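Local coordinates for CELL WALL surface anchor family protein (Streptococcus pneumoniae, PDB 2X9X) that probably serves as the repeating backbone subunit that polymerises to form the shaft of the pneumococcal pilus, at residues P6-D11 with V137-G142; K339-Q344 with S374-R379; Y294-A299 with E359-K364; A127-P132 with V261-K266; S418-G423 with G431-T436. The protein carries 1 engineered substitution. One frame throughout, in Å; residues are numbered along the deposited sequence.

Contact 1 (P6-D11 with V137-G142). With NA (sodium ion), chain C.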
# COMPACT_ATOMS: atom_id res chain seq x y z
N PRO A 6 6.07 -28.44 6.87
CA PRO A 6 5.77 -27.82 5.58
C PRO A 6 6.65 -26.59 5.36
O PRO A 6 7.22 -26.06 6.32
CB PRO A 6 4.30 -27.41 5.71
CG PRO A 6 4.07 -27.28 7.18
CD PRO A 6 5.01 -28.23 7.87
N LYS A 7 6.74 -26.14 4.12
CA LYS A 7 7.53 -24.97 3.77
C LYS A 7 6.67 -24.01 2.96
O LYS A 7 5.77 -24.44 2.24
CB LYS A 7 8.75 -25.37 2.94
CG LYS A 7 9.73 -26.27 3.66
CD LYS A 7 10.81 -26.77 2.71
CE LYS A 7 11.66 -25.62 2.19
NZ LYS A 7 12.50 -25.01 3.26
N ILE A 8 6.96 -22.72 3.06
CA ILE A 8 6.14 -21.73 2.37
C ILE A 8 6.97 -20.57 1.84
O ILE A 8 8.02 -20.24 2.39
CB ILE A 8 5.03 -21.18 3.30
CG1 ILE A 8 3.94 -20.46 2.49
CG2 ILE A 8 5.62 -20.25 4.35
CD1 ILE A 8 2.66 -20.22 3.28
N ASP A 9 6.50 -19.97 0.75
CA ASP A 9 7.01 -18.69 0.30
C ASP A 9 5.88 -17.90 -0.35
O ASP A 9 4.94 -18.48 -0.90
CB ASP A 9 8.18 -18.86 -0.68
CG ASP A 9 8.88 -17.54 -0.99
OD1 ASP A 9 8.93 -16.67 -0.09
OD2 ASP A 9 9.40 -17.38 -2.11
N LYS A 10 5.96 -16.58 -0.25
CA LYS A 10 5.07 -15.71 -1.01
C LYS A 10 5.92 -14.71 -1.77
O LYS A 10 6.89 -14.19 -1.24
CB LYS A 10 4.10 -14.96 -0.12
CG LYS A 10 3.28 -13.97 -0.91
CD LYS A 10 2.33 -13.14 -0.08
CE LYS A 10 1.53 -12.25 -1.00
NZ LYS A 10 0.39 -11.61 -0.32
N ASP A 11 5.55 -14.45 -3.02
CA ASP A 11 6.28 -13.46 -3.81
C ASP A 11 5.39 -13.06 -4.97
O ASP A 11 4.23 -13.50 -5.07
CB ASP A 11 7.60 -14.05 -4.32
CG ASP A 11 8.69 -13.00 -4.49
OD1 ASP A 11 8.38 -11.83 -4.77
OD2 ASP A 11 9.88 -13.36 -4.34
N VAL A 137 0.82 -12.96 4.57
CA VAL A 137 0.21 -14.28 4.57
C VAL A 137 0.65 -15.12 5.76
O VAL A 137 1.81 -15.09 6.15
CB VAL A 137 0.56 -15.05 3.28
CG1 VAL A 137 0.18 -16.52 3.41
CG2 VAL A 137 -0.13 -14.41 2.08
N THR A 138 -0.28 -15.87 6.34
CA THR A 138 0.08 -16.83 7.37
C THR A 138 -0.57 -18.16 7.00
O THR A 138 -1.69 -18.19 6.49
CB THR A 138 -0.37 -16.38 8.78
OG1 THR A 138 0.15 -15.07 9.05
CG2 THR A 138 0.13 -17.34 9.84
N PHE A 139 0.16 -19.26 7.20
CA PHE A 139 -0.38 -20.60 6.98
C PHE A 139 -0.55 -21.27 8.33
O PHE A 139 0.43 -21.53 9.04
CB PHE A 139 0.54 -21.43 6.06
CG PHE A 139 0.06 -22.85 5.85
CD1 PHE A 139 -1.16 -23.10 5.24
CD2 PHE A 139 0.84 -23.92 6.24
CE1 PHE A 139 -1.59 -24.41 5.03
CE2 PHE A 139 0.42 -25.23 6.04
CZ PHE A 139 -0.80 -25.47 5.43
N ASN A 140 -1.80 -21.56 8.67
CA ASN A 140 -2.15 -22.15 9.95
C ASN A 140 -2.60 -23.58 9.73
O ASN A 140 -3.53 -23.82 8.96
CB ASN A 140 -3.24 -21.31 10.62
CG ASN A 140 -2.82 -19.85 10.79
OD1 ASN A 140 -2.22 -19.49 11.80
ND2 ASN A 140 -3.13 -19.02 9.80
N TYR A 141 -1.95 -24.53 10.40
CA TYR A 141 -2.16 -25.94 10.13
C TYR A 141 -1.89 -26.78 11.37
O TYR A 141 -1.40 -26.27 12.38
CB TYR A 141 -1.20 -26.40 9.02
CG TYR A 141 0.22 -26.59 9.51
CD1 TYR A 141 1.04 -25.49 9.74
CD2 TYR A 141 0.73 -27.86 9.76
CE1 TYR A 141 2.34 -25.66 10.20
CE2 TYR A 141 2.02 -28.04 10.22
CZ TYR A 141 2.82 -26.93 10.44
OH TYR A 141 4.10 -27.10 10.90
N GLY A 142 -2.22 -28.06 11.30
CA GLY A 142 -1.89 -28.98 12.37
C GLY A 142 -2.76 -30.22 12.32
O GLY A 142 -3.68 -30.30 11.51
NA NA C . 3.25 -13.25 7.06
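P6 lays its pyrrolidine ring over one face of the Y141 phenol, the tightest part of this meeting between strands 7-11 and 137-142. P6 CG stands 3.8 Å from the centroid of the Y141 ring and 23° off its normal, a CH-pi contact displaced toward the hydroxyl end, where P6 CD comes 3.4 Å from Y141 OH. The tyrosine reaches the proline because its CG is set between the backbone N and the carbonyl carbon (chi1 76°). At the other end, the extended chain of K10 passes V137, with K10 CD 3.5 Å from V137 CG2 in the modelled conformer of V137. The middle is looser: I8, partly exposed, reaches only with its tip, CD1 lying 3.7 Å from F139 CB and 4.5 Å from V137 CG1. The strand axes stay 8.8 Å apart at 159°, too far for backbone pairing. They belong to different sheets and pack face to face, as in a beta sandwich. Beyond V137, K10 NZ is joined covalently to N135 CG and is hydrogen-bonded to D58. V137 O turns to the sodium ion at 2.5 Å, sharing it with D136, D255 and E258. The noncovalent contact is thus essentially apolar, and the firm tie between the sheets is an isopeptide bond sheltered at its K10 end, consistent with the crosslinked domains of Gram-positive pilins.

Contact 2 (K339-Q344 with S374-R379)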
# COMPACT_ATOMS: atom_id res chain seq x y z
N LYS A 339 -6.35 31.84 -0.22
CA LYS A 339 -7.47 31.28 -0.97
C LYS A 339 -6.94 30.44 -2.13
O LYS A 339 -7.50 29.40 -2.45
CB LYS A 339 -8.38 32.39 -1.49
N VAL A 340 -5.85 30.90 -2.74
CA VAL A 340 -5.25 30.16 -3.84
C VAL A 340 -4.70 28.82 -3.35
O VAL A 340 -4.93 27.78 -3.97
CB VAL A 340 -4.12 30.95 -4.52
CG1 VAL A 340 -3.43 30.09 -5.58
CG2 VAL A 340 -4.66 32.23 -5.13
N ASP A 341 -3.96 28.85 -2.24
CA ASP A 341 -3.36 27.63 -1.71
C ASP A 341 -4.41 26.56 -1.39
O ASP A 341 -4.22 25.39 -1.71
CB ASP A 341 -2.52 27.93 -0.47
CG ASP A 341 -1.20 28.62 -0.80
OD1 ASP A 341 -0.85 28.69 -2.00
OD2 ASP A 341 -0.52 29.08 0.14
N LYS A 342 -5.50 26.97 -0.75
CA LYS A 342 -6.58 26.06 -0.39
C LYS A 342 -7.25 25.47 -1.63
O LYS A 342 -7.47 24.26 -1.73
CB LYS A 342 -7.63 26.77 0.46
CG LYS A 342 -7.17 27.11 1.87
CD LYS A 342 -7.37 25.94 2.82
CE LYS A 342 -7.19 26.38 4.27
NZ LYS A 342 -8.15 27.46 4.65
N ALA A 343 -7.57 26.34 -2.58
CA ALA A 343 -8.23 25.91 -3.81
C ALA A 343 -7.32 24.98 -4.61
O ALA A 343 -7.78 24.00 -5.22
CB ALA A 343 -8.62 27.12 -4.65
N GLN A 344 -6.02 25.27 -4.61
CA GLN A 344 -5.07 24.43 -5.33
C GLN A 344 -4.95 23.07 -4.65
O GLN A 344 -4.86 22.04 -5.33
CB GLN A 344 -3.70 25.12 -5.44
CG GLN A 344 -2.74 24.44 -6.41
CD GLN A 344 -1.77 23.50 -5.72
OE1 GLN A 344 -0.75 23.10 -6.29
NE2 GLN A 344 -2.09 23.13 -4.49
N SER A 374 0.44 25.62 -10.26
CA SER A 374 1.21 26.13 -9.12
C SER A 374 0.33 26.94 -8.16
O SER A 374 -0.50 27.74 -8.59
CB SER A 374 2.41 26.97 -9.60
OG SER A 374 1.99 28.12 -10.31
N ASP A 375 0.51 26.72 -6.86
CA ASP A 375 -0.20 27.52 -5.86
C ASP A 375 0.52 28.84 -5.59
O ASP A 375 1.44 29.21 -6.33
CB ASP A 375 -0.47 26.72 -4.57
CG ASP A 375 0.80 26.40 -3.78
OD1 ASP A 375 1.87 26.98 -4.06
OD2 ASP A 375 0.71 25.55 -2.86
N ALA A 376 0.09 29.57 -4.57
CA ALA A 376 0.64 30.90 -4.29
C ALA A 376 2.08 30.85 -3.79
O ALA A 376 2.77 31.87 -3.73
CB ALA A 376 -0.25 31.65 -3.30
N GLN A 377 2.53 29.65 -3.42
CA GLN A 377 3.92 29.43 -3.06
C GLN A 377 4.66 28.77 -4.21
O GLN A 377 5.77 28.25 -4.04
CB GLN A 377 4.01 28.57 -1.80
CG GLN A 377 3.23 29.16 -0.62
CD GLN A 377 3.05 28.17 0.51
OE1 GLN A 377 1.94 28.01 1.04
NE2 GLN A 377 4.13 27.50 0.90
N GLY A 378 4.04 28.80 -5.39
CA GLY A 378 4.64 28.27 -6.61
C GLY A 378 4.64 26.75 -6.70
O GLY A 378 5.18 26.18 -7.65
N ARG A 379 4.02 26.09 -5.72
CA ARG A 379 4.15 24.65 -5.58
C ARG A 379 3.23 23.84 -6.49
O ARG A 379 2.06 24.17 -6.68
CB ARG A 379 3.90 24.22 -4.13
CG ARG A 379 4.85 24.83 -3.12
CD ARG A 379 4.48 24.44 -1.70
NE ARG A 379 3.14 24.89 -1.35
CZ ARG A 379 2.68 24.96 -0.10
NH1 ARG A 379 1.45 25.39 0.13
NH2 ARG A 379 3.46 24.61 0.91
O HOH W 1 -1.49 24.46 -1.70
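D341 directs CG away from its carbonyl carbon (chi1 -74°) while D375 holds CG between its backbone N and carbonyl carbon (chi1 68°), and these torsions bring the two carboxylates close beside each other next to helix 338-354. D341 OD1 accepts the backbone N-H of A376 at 2.9 Å, the donor lying nearly in line with the C-O bond although the angle at the hydrogen is bent to 138°. D375 opens a type I turn that ends at G378, and its carboxylate binds within the turn and just past it. Its OD1 accepts Q377 N at 2.8 Å, an Asx turn, and R379 N at 2.9 Å, the two donors arriving from opposite faces of the carboxylate. D375 OD2 takes R379 NE at 2.9 Å through its syn lone pair and R379 NH1 at 3.1 Å, a side-on salt bridge lying in the guanidinium plane. A water donates to D375 OD2 at 2.7 Å and also to D341 O, tying the helix to the turn. Apolar contact is modest: V340 CB faces A376 CB, and Q344 CB lies 3.7 Å from D375 CB. R379 NH2 has a further partner in T427. The like charges D341 OD1 and D375 OD2 stand 3.6 Å apart, with R379 close to both residues; its positive charge probably offsets their repulsion and favours both carboxylates remaining ionised.

Contact 3 (Y294-A299 with E359-K364)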
# COMPACT_ATOMS: atom_id res chain seq x y z
N TYR A 294 1.94 12.21 -23.57
CA TYR A 294 1.65 12.95 -22.36
C TYR A 294 0.96 12.07 -21.32
O TYR A 294 0.20 11.16 -21.67
CB TYR A 294 0.77 14.16 -22.69
CG TYR A 294 1.39 15.04 -23.75
CD1 TYR A 294 2.22 16.10 -23.39
CD2 TYR A 294 1.18 14.79 -25.09
CE1 TYR A 294 2.80 16.89 -24.35
CE2 TYR A 294 1.77 15.58 -26.06
CZ TYR A 294 2.58 16.64 -25.68
OH TYR A 294 3.16 17.44 -26.64
N LEU A 295 1.23 12.35 -20.05
CA LEU A 295 0.69 11.55 -18.97
C LEU A 295 -0.79 11.84 -18.76
O LEU A 295 -1.18 12.98 -18.52
CB LEU A 295 1.45 11.82 -17.67
CG LEU A 295 1.06 10.96 -16.46
CD1 LEU A 295 1.52 9.53 -16.66
CD2 LEU A 295 1.64 11.55 -15.18
N ALA A 296 -1.62 10.80 -18.87
CA ALA A 296 -3.06 10.92 -18.66
C ALA A 296 -3.56 9.88 -17.67
O ALA A 296 -2.96 8.81 -17.53
CB ALA A 296 -3.80 10.77 -19.99
N ARG A 297 -4.65 10.20 -16.98
CA ARG A 297 -5.35 9.16 -16.23
C ARG A 297 -6.12 8.30 -17.22
O ARG A 297 -6.59 8.79 -18.26
CB ARG A 297 -6.27 9.75 -15.14
CG ARG A 297 -7.46 10.58 -15.63
CD ARG A 297 -8.17 11.28 -14.46
NE ARG A 297 -7.25 12.20 -13.80
CZ ARG A 297 -7.09 13.47 -14.14
NH1 ARG A 297 -7.85 14.02 -15.09
NH2 ARG A 297 -6.19 14.21 -13.51
N LYS A 298 -6.21 7.01 -16.93
CA LYS A 298 -6.91 6.08 -17.80
C LYS A 298 -8.43 6.26 -17.67
O LYS A 298 -9.00 6.01 -16.61
CB LYS A 298 -6.50 4.64 -17.49
CG LYS A 298 -7.09 3.60 -18.42
CD LYS A 298 -6.09 2.50 -18.74
CE LYS A 298 -5.63 1.77 -17.50
NZ LYS A 298 -4.83 0.56 -17.85
N ALA A 299 -9.06 6.71 -18.75
CA ALA A 299 -10.47 7.10 -18.72
C ALA A 299 -11.43 6.02 -18.23
O ALA A 299 -12.40 6.31 -17.53
CB ALA A 299 -10.91 7.61 -20.10
N GLU A 359 -1.82 6.29 -18.23
CA GLU A 359 -1.39 5.86 -19.55
C GLU A 359 -0.82 7.04 -20.33
O GLU A 359 -1.05 8.20 -20.00
CB GLU A 359 -2.54 5.21 -20.32
CG GLU A 359 -3.65 6.17 -20.72
CD GLU A 359 -4.75 5.48 -21.49
OE1 GLU A 359 -4.53 4.32 -21.91
OE2 GLU A 359 -5.82 6.08 -21.69
N TRP A 360 -0.07 6.72 -21.38
CA TRP A 360 0.53 7.74 -22.23
C TRP A 360 -0.32 7.98 -23.47
O TRP A 360 -0.69 7.03 -24.17
CB TRP A 360 1.96 7.32 -22.61
CG TRP A 360 2.87 7.26 -21.42
CD1 TRP A 360 3.28 6.14 -20.75
CD2 TRP A 360 3.46 8.37 -20.73
NE1 TRP A 360 4.10 6.49 -19.70
CE2 TRP A 360 4.23 7.85 -19.67
CE3 TRP A 360 3.43 9.76 -20.92
CZ2 TRP A 360 4.95 8.67 -18.79
CZ3 TRP A 360 4.15 10.57 -20.05
CH2 TRP A 360 4.90 10.02 -19.00
N VAL A 361 -0.63 9.25 -23.74
CA VAL A 361 -1.46 9.61 -24.89
C VAL A 361 -0.77 10.62 -25.81
O VAL A 361 -0.05 11.51 -25.36
CB VAL A 361 -2.83 10.15 -24.43
CG1 VAL A 361 -3.52 9.12 -23.54
CG2 VAL A 361 -2.68 11.48 -23.69
N ALA A 362 -1.00 10.47 -27.11
CA ALA A 362 -0.35 11.33 -28.10
C ALA A 362 -0.89 12.76 -28.11
O ALA A 362 -0.16 13.70 -28.43
CB ALA A 362 -0.44 10.71 -29.49
N ASP A 363 -2.16 12.92 -27.75
CA ASP A 363 -2.84 14.22 -27.84
C ASP A 363 -2.78 14.99 -26.52
O ASP A 363 -3.45 14.62 -25.56
CB ASP A 363 -4.30 14.00 -28.25
CG ASP A 363 -5.06 15.30 -28.46
OD1 ASP A 363 -4.45 16.39 -28.38
OD2 ASP A 363 -6.28 15.23 -28.72
N LYS A 364 -2.00 16.07 -26.48
CA LYS A 364 -1.87 16.83 -25.24
C LYS A 364 -3.18 17.50 -24.83
O LYS A 364 -3.35 17.90 -23.67
CB LYS A 364 -0.73 17.85 -25.31
CG LYS A 364 -0.90 18.96 -26.32
CD LYS A 364 0.26 19.94 -26.23
CE LYS A 364 0.26 20.94 -27.37
NZ LYS A 364 1.45 21.84 -27.33
O HOH W 2 -7.27 8.15 -20.86
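Y294 and A296 pair with V361 and E359 through four backbone hydrogen bonds, the basis of this short antiparallel two-stranded sheet. Y294 N donates to V361 O at 2.8 Å and V361 N returns a bond to Y294 O at 2.9 Å; A296 and E359 exchange the same reciprocal pair. Between them L295 and W360 form a non-hydrogen-bonded pair. The axes of these short segments make 125°, well off antiparallel, consistent with a strong twist. Aromatic contacts come next. K364 CB sits over the centre of the Y294 ring, 3.4 Å from its centroid and 11° off the normal. With CG between the backbone N and the carbonyl carbon (chi1 65°), the extended lysine then runs beside the phenol, pointing the same way, toward its salt-bridge partner E393. On the opposite face of the sheet, L295 CD1 lies over one face of W360, 4.2 Å from the centroid of its six-membered ring, a CH-pi contact. A296 CB and V361 CG1 add an aliphatic contact at 3.9 Å. The water-mediated part lies at the far end, where one water donates to E359 OE2 at 2.7 Å and to R297 O at 2.8 Å while accepting from A299 N. The chain between the two strands includes helices 304-325 and 338-354; R297 packs on V351 and A354 of the latter, while L295 faces I285 of strand 282-286 and I382 and L385 of strand 379-385.

Contact 4 (A127-P132 with V261-K266)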
# COMPACT_ATOMS: atom_id res chain seq x y z
N ALA A 127 -2.14 5.11 -1.88
CA ALA A 127 -0.71 4.90 -1.70
C ALA A 127 0.00 6.23 -1.57
O ALA A 127 -0.35 7.21 -2.24
CB ALA A 127 -0.14 4.10 -2.87
N ILE A 128 1.00 6.27 -0.70
CA ILE A 128 1.81 7.47 -0.49
C ILE A 128 3.20 7.23 -1.06
O ILE A 128 3.81 6.19 -0.82
CB ILE A 128 1.89 7.82 1.01
CG1 ILE A 128 0.51 8.21 1.54
CG2 ILE A 128 2.89 8.95 1.24
CD1 ILE A 128 -0.08 9.46 0.91
N VAL A 129 3.71 8.18 -1.84
CA VAL A 129 5.01 8.00 -2.46
C VAL A 129 6.10 7.69 -1.44
O VAL A 129 6.15 8.27 -0.35
CB VAL A 129 5.42 9.20 -3.35
CG1 VAL A 129 4.48 9.32 -4.54
CG2 VAL A 129 5.44 10.48 -2.53
N GLU A 130 6.96 6.74 -1.80
CA GLU A 130 8.09 6.30 -0.97
C GLU A 130 7.71 5.53 0.29
O GLU A 130 8.58 5.14 1.07
CB GLU A 130 9.02 7.47 -0.65
CG GLU A 130 9.62 8.10 -1.89
CD GLU A 130 10.62 9.20 -1.59
OE1 GLU A 130 11.16 9.24 -0.46
OE2 GLU A 130 10.86 10.02 -2.50
N VAL A 131 6.41 5.30 0.49
CA VAL A 131 5.95 4.45 1.59
C VAL A 131 5.45 3.14 0.98
O VAL A 131 4.49 3.13 0.22
CB VAL A 131 4.83 5.11 2.41
CG1 VAL A 131 4.33 4.15 3.49
CG2 VAL A 131 5.32 6.42 3.03
N PRO A 132 6.11 2.02 1.30
CA PRO A 132 5.70 0.78 0.65
C PRO A 132 4.32 0.30 1.07
O PRO A 132 3.80 0.71 2.11
CB PRO A 132 6.77 -0.23 1.11
CG PRO A 132 7.92 0.60 1.55
CD PRO A 132 7.31 1.84 2.14
N VAL A 261 5.74 -3.27 -2.49
CA VAL A 261 5.64 -2.41 -3.66
C VAL A 261 5.65 -0.94 -3.24
O VAL A 261 5.28 -0.60 -2.11
CB VAL A 261 4.40 -2.72 -4.51
CG1 VAL A 261 4.41 -4.18 -4.95
CG2 VAL A 261 3.15 -2.40 -3.74
N VAL A 262 6.07 -0.06 -4.14
CA VAL A 262 6.22 1.35 -3.80
C VAL A 262 6.11 2.24 -5.04
O VAL A 262 6.54 1.85 -6.13
CB VAL A 262 7.56 1.60 -3.09
CG1 VAL A 262 8.72 1.42 -4.07
CG2 VAL A 262 7.59 2.98 -2.44
N THR A 263 5.53 3.42 -4.87
CA THR A 263 5.45 4.37 -5.97
C THR A 263 6.28 5.61 -5.66
O THR A 263 6.63 5.87 -4.51
CB THR A 263 4.00 4.74 -6.31
OG1 THR A 263 3.92 5.09 -7.70
CG2 THR A 263 3.53 5.91 -5.44
N TYR A 264 6.62 6.37 -6.71
CA TYR A 264 7.53 7.51 -6.60
C TYR A 264 6.85 8.81 -7.05
O TYR A 264 5.76 8.78 -7.62
CB TYR A 264 8.80 7.27 -7.43
CG TYR A 264 9.60 6.05 -7.04
CD1 TYR A 264 9.58 5.56 -5.74
CD2 TYR A 264 10.41 5.41 -7.98
CE1 TYR A 264 10.33 4.44 -5.39
CE2 TYR A 264 11.16 4.30 -7.64
CZ TYR A 264 11.11 3.81 -6.35
OH TYR A 264 11.87 2.71 -6.02
N GLY A 265 7.49 9.94 -6.79
CA GLY A 265 6.92 11.22 -7.18
C GLY A 265 7.94 12.34 -7.29
O GLY A 265 9.14 12.12 -7.13
N LYS A 266 7.45 13.55 -7.56
CA LYS A 266 8.33 14.70 -7.74
C LYS A 266 7.62 15.99 -7.34
O LYS A 266 6.43 16.15 -7.60
CB LYS A 266 8.80 14.79 -9.20
CG LYS A 266 10.00 15.70 -9.42
CD LYS A 266 11.27 15.06 -8.87
CE LYS A 266 12.48 15.96 -9.04
NZ LYS A 266 12.42 17.17 -8.16
O HOH W 3 9.99 9.39 -5.13
O HOH W 4 4.04 3.89 -2.43
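V261 meets P132 through its carbonyl: V261 O lies 3.1 Å from P132 CA, a CA-H...O contact. Next, V262 points its side chain toward the loop, and with CG1 between the backbone N and the carbonyl carbon (chi1 70°) it is CG2 that presses on the backbone, 3.7 Å from E130 CA. T263 is gripped through its main chain. Its N donates to a water at 2.9 Å, which in turn donates to V131 O at 2.8 Å, and T263 O accepts E130 N at 2.9 Å in a nearly straight bond (166° at the hydrogen). The donor belongs to a type II beta turn from I128 to V131, closed by V131 N donating to I128 O. This turn lies in the loop leading into strand 133-142; residues 129-132 run against 261-265, their end-to-end directions 167° apart. Strand 260-271 also pairs with 133-142 and 379-385, so the turn sits where one long strand passes between separate parts of the fold. In the modelled conformer the T263 hydroxyl is hydrogen-bonded to H31 O. Past it, V129 CG1 approaches Y264 O at 3.4 Å in the modelled conformer. At G265, the backbone N donates to a second water at 3.1 Å, and that water lies 2.8 Å from E130 OE2; the other carboxylate oxygen, E130 OE1, is hydrogen-bonded to S418 OG.

Contact 5 (S418-G423 with G431-T436)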
# COMPACT_ATOMS: atom_id res chain seq x y z
N SER A 418 11.42 13.19 -1.67
CA SER A 418 11.75 13.54 -0.29
C SER A 418 13.15 14.13 -0.09
O SER A 418 13.38 14.90 0.85
CB SER A 418 11.63 12.31 0.61
OG SER A 418 12.59 11.33 0.24
N ALA A 419 14.08 13.76 -0.96
CA ALA A 419 15.48 14.11 -0.74
C ALA A 419 15.75 15.60 -0.86
O ALA A 419 15.13 16.30 -1.66
CB ALA A 419 16.38 13.33 -1.70
N THR A 420 16.68 16.10 -0.06
CA THR A 420 17.23 17.42 -0.31
C THR A 420 18.28 17.27 -1.40
O THR A 420 18.38 16.21 -2.02
CB THR A 420 17.79 18.07 0.98
OG1 THR A 420 18.20 19.42 0.70
CG2 THR A 420 18.97 17.28 1.53
N GLY A 421 19.06 18.31 -1.66
CA GLY A 421 20.04 18.26 -2.73
C GLY A 421 19.45 18.52 -4.10
O GLY A 421 20.02 18.11 -5.12
N GLN A 422 18.32 19.20 -4.14
CA GLN A 422 17.68 19.53 -5.41
C GLN A 422 17.68 21.04 -5.64
O GLN A 422 18.57 21.74 -5.16
CB GLN A 422 16.28 18.90 -5.49
CG GLN A 422 16.28 17.45 -4.96
CD GLN A 422 15.06 16.65 -5.35
OE1 GLN A 422 14.42 16.01 -4.50
NE2 GLN A 422 14.73 16.65 -6.64
N GLY A 423 16.70 21.56 -6.38
CA GLY A 423 16.75 22.94 -6.83
C GLY A 423 16.33 24.03 -5.85
O GLY A 423 16.90 25.13 -5.87
N GLY A 431 14.24 24.22 5.06
CA GLY A 431 15.61 23.78 5.23
C GLY A 431 15.95 22.58 4.35
O GLY A 431 17.08 22.09 4.37
N LYS A 432 14.96 22.12 3.58
CA LYS A 432 15.16 21.00 2.66
C LYS A 432 14.95 21.47 1.22
O LYS A 432 13.89 21.96 0.87
CB LYS A 432 14.16 19.88 2.95
CG LYS A 432 14.27 19.27 4.34
CD LYS A 432 13.20 18.20 4.53
CE LYS A 432 13.37 17.47 5.85
NZ LYS A 432 12.36 16.38 6.02
N ASP A 433 15.98 21.32 0.39
CA ASP A 433 15.85 21.66 -1.02
C ASP A 433 15.32 20.45 -1.77
O ASP A 433 16.07 19.74 -2.45
CB ASP A 433 17.20 22.13 -1.59
CG ASP A 433 17.64 23.45 -1.00
OD1 ASP A 433 17.45 24.48 -1.66
OD2 ASP A 433 18.16 23.45 0.14
N ASP A 434 14.02 20.22 -1.64
CA ASP A 434 13.40 18.99 -2.10
C ASP A 434 12.49 19.15 -3.32
O ASP A 434 11.64 18.29 -3.59
CB ASP A 434 12.64 18.31 -0.95
CG ASP A 434 11.61 19.23 -0.30
OD1 ASP A 434 11.55 20.43 -0.64
OD2 ASP A 434 10.85 18.74 0.57
N ALA A 435 12.67 20.24 -4.05
CA ALA A 435 11.86 20.50 -5.24
C ALA A 435 12.69 20.94 -6.44
O ALA A 435 13.77 21.52 -6.29
CB ALA A 435 10.78 21.54 -4.93
N THR A 436 12.17 20.66 -7.63
CA THR A 436 12.74 21.14 -8.88
C THR A 436 12.32 22.59 -9.11
O THR A 436 11.15 22.93 -8.97
CB THR A 436 12.27 20.29 -10.08
OG1 THR A 436 12.86 18.99 -9.99
CG2 THR A 436 12.67 20.94 -11.39
O HOH W 5 11.21 16.32 1.94
O HOH W 6 19.03 21.45 2.17
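T420 OG1 is held from two directions: it accepts D433 N at 2.9 Å, with 146° at the hydrogen, and donates to a water at 2.6 Å. Two turn motifs shape the partner segment: D433 is the centre of an inverse gamma turn, and D434 with A435 forms a classic beta bulge facing I424, just before strand 436-439. The T420 hydroxyl meets both its partners because OG1 lies anti to the backbone N (chi1 -175°), reaching across to the other segment. The same water donates to G431 O at 3.0 Å and to D433 OD2 at 3.0 Å, closing a small polar cluster on the protein surface. The D433 carbonyl, presented by the gamma turn, accepts Q422 N at 2.9 Å, with the donor in the carbonyl plane. Further on, G423 N reaches A435 O at 2.9 Å, but the angle at the hydrogen is only 125° and the bond is weak. Carbon atoms meet carbonyl oxygens: Q422 CB and CG lie against D433 O, and D434 CA makes a CA-H...O contact with A419 O. A435 packs on K267 and V269 of strand 260-271, joining this end of the loop to that strand. D434 OD1 accepts from Y426 N, while D434 OD2 takes a second water at 2.8 Å that also donates to S418 O at 2.8 Å.

In the fold
Contact 1 is the buried member, an apolar sheet-to-sheet meeting beside a covalent crosslink; contact 5 is its opposite, a surface pairing of loops by water and backbone bonds. Contacts 2, 3 and 4 are partly buried and differ in means: carboxylates and a guanidinium, a twisted strand pair, and a turn docked by main-chain atoms. Contacts 1 and 4 reach one sheet through neighbouring strands 133-142 and 260-271, yet their centres lie 28 Å apart. Contacts 4 and 5 touch directly, K266 NZ to T436 OG1 and E130 OE1 to S418 OG, each at 2.6 Å. Contacts 2 and 3 are linked by chain order, helix 338-354 leading into strand 358-361.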